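Local coordinates for outer membrane protein Omp121 (Bacteroides thetaiotaomicron, PDB 5FQ8), which probably imports nutrients across the bacterial outer membrane as a calcium-binding, TonB-dependent receptor, at residues 729-742 against 754-766. Residues are numbered along the deposited sequence; the frame is centred on the assembly and turned at random.
Sequences SKVISLPEELGGIT and YAITGMPVGVFKA
Ile741 lays its CD1 over one face of the Tyr754 ring, 4.1 Å from the ring centroid and offset toward the rim, on the beta hairpin of strands 741-746 and 752-756. The hairpin follows strand 716-731 of the TonB-dependent receptor barrel, and its return chain folds back to meet the end of that strand. CG1 of Ile741 lies anti to the backbone N (chi1 179°) and the chain runs on extended, which carries CD1 across the ring to meet Lys765 NZ tip to tip. Beside this pair, Ala755 N donates to Thr742 O at 3.0 Å in the carbonyl plane, and Tyr754 OH is hydrogen-bonded to a polar side chain of another protein's chain.

The second tight spot is by the barrel strand. Val731 and Val761 cross at about a right angle, CG2 to CG2 at 3.5 Å, and both also pack on Ile697. Ser729 OG accepts a weak bond from Val761 N.

Thr757 bridges the two sides of the loop that leaves the barrel strand, at Leu734 and Gly740. With chi1 at -77°, OG1 stands beside its own backbone N and reaches the same acceptor, Gly740 O: OG1 donates at 3.3 Å, tilted from the carbonyl plane, while N adds a weak bond. OG1 in turn weakly accepts from Leu734 N, and the methyl CG2 rests against Ile732 O and Ser733 CA. With a valine here, Leu734 N would probably lose its acceptor and Gly740 O one of its two donors, leaving the two sides of the loop less firmly joined.

Toward solvent the contact thins out around exposed Gly758. Met759 sets out away from the 729-742 segment at CB, although its carbonyl O takes a weak bond from Val731 N. Lys730, extended beyond CG, merely brushes past, its CE 3.8 Å from Gly758 O.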
ATOM      1  N   SER B 729     -41.927 -13.409  10.664  1.00 29.15           N
ATOM      2  CA  SER B 729     -41.193 -12.238  10.205  1.00 28.79           C
ATOM      3  C   SER B 729     -41.969 -11.531   9.116  1.00 29.04           C
ATOM      4  O   SER B 729     -42.459 -12.168   8.186  1.00 29.16           O
ATOM      5  CB  SER B 729     -39.827 -12.643   9.654  1.00 28.16           C
ATOM      6  OG  SER B 729     -39.086 -11.517   9.266  1.00 27.84           O
ATOM      7  N   LYS B 730     -42.071 -10.213   9.213  1.00 29.15           N
ATOM      8  CA  LYS B 730     -42.717  -9.476   8.129  1.00 31.76           C
ATOM      9  C   LYS B 730     -42.264  -8.028   8.143  1.00 31.26           C
ATOM     10  O   LYS B 730     -42.638  -7.279   9.044  1.00 29.59           O
ATOM     11  CB  LYS B 730     -44.228  -9.565   8.245  1.00 34.29           C
ATOM     12  CG  LYS B 730     -44.986  -8.932   7.093  1.00 30.41           C
ATOM     13  CD  LYS B 730     -46.477  -8.872   7.391  1.00 31.18           C
ATOM     14  CE  LYS B 730     -47.314  -8.907   6.130  1.00 31.53           C
ATOM     15  NZ  LYS B 730     -48.698  -8.473   6.362  1.00 32.31           N
ATOM     16  N   VAL B 731     -41.469  -7.645   7.142  1.00 33.48           N
ATOM     17  CA  VAL B 731     -41.367  -6.244   6.772  1.00 28.93           C
ATOM     18  C   VAL B 731     -42.761  -5.738   6.508  1.00 29.59           C
ATOM     19  O   VAL B 731     -43.528  -6.393   5.805  1.00 38.60           O
ATOM     20  CB  VAL B 731     -40.478  -6.089   5.531  1.00 28.49           C
ATOM     21  CG1 VAL B 731     -40.214  -4.625   5.242  1.00 28.52           C
ATOM     22  CG2 VAL B 731     -39.192  -6.840   5.698  1.00 27.89           C
ATOM     23  N   ILE B 732     -43.129  -4.604   7.084  1.00 29.93           N
ATOM     24  CA  ILE B 732     -44.490  -4.105   6.924  1.00 30.63           C
ATOM     25  C   ILE B 732     -44.588  -3.101   5.788  1.00 30.74           C
ATOM     26  O   ILE B 732     -45.476  -3.193   4.945  1.00 31.13           O
ATOM     27  CB  ILE B 732     -45.023  -3.528   8.250  1.00 31.06           C
ATOM     28  CG1 ILE B 732     -45.524  -4.666   9.131  1.00 31.25           C
ATOM     29  CG2 ILE B 732     -46.152  -2.572   7.985  1.00 31.75           C
ATOM     30  CD1 ILE B 732     -46.379  -4.205  10.280  1.00 31.86           C
ATOM     31  N   SER B 733     -43.680  -2.137   5.738  1.00 48.85           N
ATOM     32  CA  SER B 733     -43.625  -1.232   4.604  1.00 35.89           C
ATOM     33  C   SER B 733     -42.195  -0.774   4.410  1.00 35.04           C
ATOM     34  O   SER B 733     -41.431  -0.655   5.365  1.00 30.03           O
ATOM     35  CB  SER B 733     -44.541  -0.024   4.789  1.00 38.58           C
ATOM     36  OG  SER B 733     -44.185   0.700   5.948  1.00 37.10           O
ATOM     37  N   LEU B 734     -41.832  -0.563   3.155  1.00 32.45           N
ATOM     38  CA  LEU B 734     -40.628   0.132   2.780  1.00 29.32           C
ATOM     39  C   LEU B 734     -41.043   1.353   1.982  1.00 29.72           C
ATOM     40  O   LEU B 734     -41.880   1.223   1.081  1.00 33.70           O
ATOM     41  CB  LEU B 734     -39.712  -0.761   1.955  1.00 28.77           C
ATOM     42  CG  LEU B 734     -38.982  -1.824   2.764  1.00 28.31           C
ATOM     43  CD1 LEU B 734     -38.260  -2.742   1.851  1.00 27.87           C
ATOM     44  CD2 LEU B 734     -38.009  -1.180   3.718  1.00 28.04           C
ATOM     45  N   PRO B 735     -40.517   2.544   2.291  1.00 29.73           N
ATOM     46  CA  PRO B 735     -40.995   3.778   1.655  1.00 31.33           C
ATOM     47  C   PRO B 735     -41.352   3.670   0.181  1.00 30.35           C
ATOM     48  O   PRO B 735     -40.506   3.361  -0.662  1.00 29.93           O
ATOM     49  CB  PRO B 735     -39.822   4.730   1.880  1.00 31.02           C
ATOM     50  CG  PRO B 735     -39.313   4.326   3.181  1.00 29.62           C
ATOM     51  CD  PRO B 735     -39.465   2.830   3.267  1.00 29.36           C
ATOM     52  N   GLU B 736     -42.628   3.930  -0.110  1.00 31.00           N
ATOM     53  CA  GLU B 736     -43.185   3.660  -1.429  1.00 37.51           C
ATOM     54  C   GLU B 736     -42.419   4.391  -2.507  1.00 31.10           C
ATOM     55  O   GLU B 736     -42.156   3.838  -3.578  1.00 32.80           O
ATOM     56  CB  GLU B 736     -44.652   4.085  -1.481  1.00 44.35           C
ATOM     57  CG  GLU B 736     -45.652   3.160  -0.807  1.00 52.24           C
ATOM     58  CD  GLU B 736     -47.060   3.741  -0.797  1.00 61.63           C
ATOM     59  OE1 GLU B 736     -47.193   4.942  -1.111  1.00 67.34           O
ATOM     60  OE2 GLU B 736     -48.027   3.010  -0.479  1.00 70.59           O
ATOM     61  N   GLU B 737     -42.031   5.631  -2.218  1.00 31.20           N
ATOM     62  CA  GLU B 737     -41.505   6.532  -3.230  1.00 31.25           C
ATOM     63  C   GLU B 737     -40.295   5.975  -3.940  1.00 30.61           C
ATOM     64  O   GLU B 737     -40.006   6.405  -5.055  1.00 31.83           O
ATOM     65  CB  GLU B 737     -41.175   7.871  -2.595  1.00 49.61           C
ATOM     66  CG  GLU B 737     -42.303   8.391  -1.740  1.00 52.89           C
ATOM     67  CD  GLU B 737     -42.223   7.878  -0.329  1.00 55.27           C
ATOM     68  OE1 GLU B 737     -41.095   7.792   0.191  1.00 57.30           O
ATOM     69  OE2 GLU B 737     -43.277   7.545   0.252  1.00 64.09           O
ATOM     70  N   LEU B 738     -39.604   5.016  -3.347  1.00 30.04           N
ATOM     71  CA  LEU B 738     -38.426   4.425  -3.958  1.00 29.45           C
ATOM     72  C   LEU B 738     -38.647   2.982  -4.365  1.00 29.26           C
ATOM     73  O   LEU B 738     -37.671   2.269  -4.607  1.00 28.74           O
ATOM     74  CB  LEU B 738     -37.236   4.502  -3.008  1.00 28.94           C
ATOM     75  CG  LEU B 738     -36.392   5.758  -2.883  1.00 28.90           C
ATOM     76  CD1 LEU B 738     -37.163   6.911  -2.297  1.00 29.46           C
ATOM     77  CD2 LEU B 738     -35.213   5.431  -2.010  1.00 28.35           C
ATOM     78  N   GLY B 739     -39.896   2.542  -4.466  1.00 29.69           N
ATOM     79  CA  GLY B 739     -40.195   1.145  -4.685  1.00 51.02           C
ATOM     80  C   GLY B 739     -40.405   0.417  -3.372  1.00 48.93           C
ATOM     81  O   GLY B 739     -40.143   0.932  -2.284  1.00 70.34           O
ATOM     82  N   GLY B 740     -40.893  -0.806  -3.467  1.00 43.54           N
ATOM     83  CA  GLY B 740     -41.120  -1.515  -2.228  1.00 29.34           C
ATOM     84  C   GLY B 740     -40.128  -2.629  -2.006  1.00 28.74           C
ATOM     85  O   GLY B 740     -40.451  -3.627  -1.364  1.00 28.71           O
ATOM     86  N   ILE B 741     -38.913  -2.461  -2.515  1.00 28.28           N
ATOM     87  CA  ILE B 741     -37.954  -3.549  -2.613  1.00 27.76           C
ATOM     88  C   ILE B 741     -36.572  -2.956  -2.428  1.00 27.30           C
ATOM     89  O   ILE B 741     -36.348  -1.790  -2.735  1.00 27.39           O
ATOM     90  CB  ILE B 741     -38.115  -4.272  -3.967  1.00 27.81           C
ATOM     91  CG1 ILE B 741     -37.114  -5.395  -4.137  1.00 27.62           C
ATOM     92  CG2 ILE B 741     -37.937  -3.309  -5.084  1.00 27.95           C
ATOM     93  CD1 ILE B 741     -37.303  -6.150  -5.418  1.00 29.11           C
ATOM     94  N   THR B 742     -35.654  -3.745  -1.874  1.00 26.83           N
ATOM     95  CA  THR B 742     -34.290  -3.283  -1.659  1.00 26.41           C
ATOM     96  C   THR B 742     -33.385  -4.475  -1.414  1.00 25.96           C
ATOM     97  O   THR B 742     -33.731  -5.371  -0.667  1.00 25.95           O
ATOM     98  CB  THR B 742     -34.203  -2.293  -0.498  1.00 26.47           C
ATOM     99  OG1 THR B 742     -32.884  -1.761  -0.431  1.00 26.12           O
ATOM    100  CG2 THR B 742     -34.529  -2.938   0.809  1.00 26.47           C
ATOM    101  N   TYR B 754     -33.782 -10.199  -0.963  1.00 25.63           N
ATOM    102  CA  TYR B 754     -34.335  -8.856  -0.906  1.00 27.45           C
ATOM    103  C   TYR B 754     -34.982  -8.598   0.439  1.00 26.08           C
ATOM    104  O   TYR B 754     -35.005  -9.450   1.312  1.00 26.03           O
ATOM    105  CB  TYR B 754     -35.349  -8.647  -2.035  1.00 26.28           C
ATOM    106  CG  TYR B 754     -34.706  -8.623  -3.392  1.00 26.13           C
ATOM    107  CD1 TYR B 754     -34.099  -7.467  -3.868  1.00 26.04           C
ATOM    108  CD2 TYR B 754     -34.666  -9.761  -4.185  1.00 26.11           C
ATOM    109  CE1 TYR B 754     -33.487  -7.441  -5.089  1.00 25.93           C
ATOM    110  CE2 TYR B 754     -34.061  -9.737  -5.416  1.00 26.01           C
ATOM    111  CZ  TYR B 754     -33.470  -8.573  -5.860  1.00 51.45           C
ATOM    112  OH  TYR B 754     -32.859  -8.529  -7.088  1.00 39.84           O
ATOM    113  N   ALA B 755     -35.487  -7.382   0.595  1.00 26.34           N
ATOM    114  CA  ALA B 755     -36.475  -7.040   1.606  1.00 26.72           C
ATOM    115  C   ALA B 755     -37.607  -6.343   0.874  1.00 27.20           C
ATOM    116  O   ALA B 755     -37.428  -5.239   0.366  1.00 27.25           O
ATOM    117  CB  ALA B 755     -35.891  -6.151   2.694  1.00 26.59           C
ATOM    118  N   ILE B 756     -38.758  -6.993   0.802  1.00 30.79           N
ATOM    119  CA  ILE B 756     -39.890  -6.533   0.013  1.00 28.11           C
ATOM    120  C   ILE B 756     -41.045  -6.230   0.950  1.00 28.62           C
ATOM    121  O   ILE B 756     -41.162  -6.830   2.017  1.00 46.72           O
ATOM    122  CB  ILE B 756     -40.260  -7.600  -1.024  1.00 28.20           C
ATOM    123  CG1 ILE B 756     -38.997  -8.112  -1.694  1.00 27.67           C
ATOM    124  CG2 ILE B 756     -41.163  -7.034  -2.057  1.00 28.68           C
ATOM    125  CD1 ILE B 756     -39.263  -9.097  -2.784  1.00 27.76           C
ATOM    126  N   THR B 757     -41.914  -5.310   0.538  1.00 29.10           N
ATOM    127  CA  THR B 757     -42.798  -4.631   1.480  1.00 29.58           C
ATOM    128  C   THR B 757     -43.668  -5.606   2.261  1.00 41.32           C
ATOM    129  O   THR B 757     -43.572  -5.681   3.485  1.00 39.41           O
ATOM    130  CB  THR B 757     -43.661  -3.593   0.761  1.00 30.12           C
ATOM    131  OG1 THR B 757     -42.872  -2.438   0.485  1.00 29.91           O
ATOM    132  CG2 THR B 757     -44.809  -3.160   1.630  1.00 30.73           C
ATOM    133  N   GLY B 758     -44.534  -6.351   1.593  1.00 33.50           N
ATOM    134  CA  GLY B 758     -45.455  -7.146   2.387  1.00 32.16           C
ATOM    135  C   GLY B 758     -45.021  -8.578   2.610  1.00 30.26           C
ATOM    136  O   GLY B 758     -45.856  -9.480   2.636  1.00 32.39           O
ATOM    137  N   MET B 759     -43.727  -8.804   2.762  1.00 29.63           N
ATOM    138  CA  MET B 759     -43.132 -10.127   2.746  1.00 29.27           C
ATOM    139  C   MET B 759     -42.122 -10.262   3.875  1.00 28.83           C
ATOM    140  O   MET B 759     -41.697  -9.262   4.461  1.00 31.56           O
ATOM    141  CB  MET B 759     -42.449 -10.382   1.394  1.00 40.11           C
ATOM    142  CG  MET B 759     -43.269  -9.994   0.190  1.00 37.22           C
ATOM    143  SD  MET B 759     -42.806 -10.946  -1.243  1.00 43.79           S
ATOM    144  CE  MET B 759     -43.054 -12.590  -0.632  1.00 42.13           C
ATOM    145  N   PRO B 760     -41.720 -11.481   4.211  1.00 28.61           N
ATOM    146  CA  PRO B 760     -40.763 -11.653   5.301  1.00 28.24           C
ATOM    147  C   PRO B 760     -39.404 -11.103   4.929  1.00 27.68           C
ATOM    148  O   PRO B 760     -39.094 -10.874   3.762  1.00 35.96           O
ATOM    149  CB  PRO B 760     -40.707 -13.173   5.491  1.00 28.20           C
ATOM    150  CG  PRO B 760     -41.905 -13.694   4.881  1.00 28.68           C
ATOM    151  CD  PRO B 760     -42.210 -12.781   3.733  1.00 28.78           C
ATOM    152  N   VAL B 761     -38.582 -10.890   5.952  1.00 27.41           N
ATOM    153  CA  VAL B 761     -37.217 -10.457   5.706  1.00 26.89           C
ATOM    154  C   VAL B 761     -36.473 -11.540   4.955  1.00 36.91           C
ATOM    155  O   VAL B 761     -36.534 -12.718   5.315  1.00 31.32           O
ATOM    156  CB  VAL B 761     -36.513 -10.127   7.022  1.00 26.73           C
ATOM    157  CG1 VAL B 761     -35.051 -10.180   6.817  1.00 26.19           C
ATOM    158  CG2 VAL B 761     -36.898  -8.765   7.486  1.00 26.97           C
ATOM    159  N   GLY B 762     -35.780 -11.152   3.896  1.00 26.27           N
ATOM    160  CA  GLY B 762     -34.915 -12.079   3.201  1.00 25.93           C
ATOM    161  C   GLY B 762     -35.576 -12.880   2.109  1.00 26.13           C
ATOM    162  O   GLY B 762     -35.328 -14.075   2.001  1.00 26.04           O
ATOM    163  N   VAL B 763     -36.392 -12.241   1.272  1.00 26.42           N
ATOM    164  CA  VAL B 763     -37.035 -12.938   0.169  1.00 26.66           C
ATOM    165  C   VAL B 763     -36.033 -13.199  -0.939  1.00 26.32           C
ATOM    166  O   VAL B 763     -35.230 -12.331  -1.284  1.00 26.06           O
ATOM    167  CB  VAL B 763     -38.218 -12.116  -0.348  1.00 27.13           C
ATOM    168  CG1 VAL B 763     -38.821 -12.786  -1.551  1.00 27.39           C
ATOM    169  CG2 VAL B 763     -39.238 -11.973   0.733  1.00 31.16           C
ATOM    170  N   PHE B 764     -36.074 -14.398  -1.508  1.00 26.36           N
ATOM    171  CA  PHE B 764     -35.196 -14.766  -2.612  1.00 26.11           C
ATOM    172  C   PHE B 764     -35.936 -14.680  -3.933  1.00 35.74           C
ATOM    173  O   PHE B 764     -37.098 -15.076  -4.024  1.00 26.88           O
ATOM    174  CB  PHE B 764     -34.672 -16.185  -2.474  1.00 25.96           C
ATOM    175  CG  PHE B 764     -33.502 -16.319  -1.579  1.00 25.55           C
ATOM    176  CD1 PHE B 764     -32.228 -16.211  -2.076  1.00 25.18           C
ATOM    177  CD2 PHE B 764     -33.678 -16.588  -0.246  1.00 25.58           C
ATOM    178  CE1 PHE B 764     -31.151 -16.357  -1.267  1.00 24.85           C
ATOM    179  CE2 PHE B 764     -32.617 -16.751   0.567  1.00 25.24           C
ATOM    180  CZ  PHE B 764     -31.337 -16.631   0.057  1.00 24.87           C
ATOM    181  N   LYS B 765     -35.247 -14.172  -4.953  1.00 32.02           N
ATOM    182  CA  LYS B 765     -35.668 -14.264  -6.342  1.00 26.55           C
ATOM    183  C   LYS B 765     -34.585 -14.979  -7.132  1.00 26.28           C
ATOM    184  O   LYS B 765     -33.402 -14.797  -6.877  1.00 25.87           O
ATOM    185  CB  LYS B 765     -35.927 -12.892  -6.933  1.00 26.71           C
ATOM    186  CG  LYS B 765     -37.112 -12.170  -6.368  1.00 27.09           C
ATOM    187  CD  LYS B 765     -37.320 -10.873  -7.079  1.00 28.72           C
ATOM    188  CE  LYS B 765     -38.543 -10.149  -6.584  1.00 32.03           C
ATOM    189  NZ  LYS B 765     -38.756  -8.887  -7.339  1.00 33.87           N
ATOM    190  N   ALA B 766     -34.992 -15.806  -8.082  1.00 26.55           N
ATOM    191  CA  ALA B 766     -34.035 -16.570  -8.867  1.00 26.36           C
ATOM    192  C   ALA B 766     -34.679 -16.963 -10.183  1.00 26.77           C
ATOM    193  O   ALA B 766     -35.900 -16.956 -10.316  1.00 27.21           O
ATOM    194  CB  ALA B 766     -33.555 -17.797  -8.095  1.00 26.16           C
TER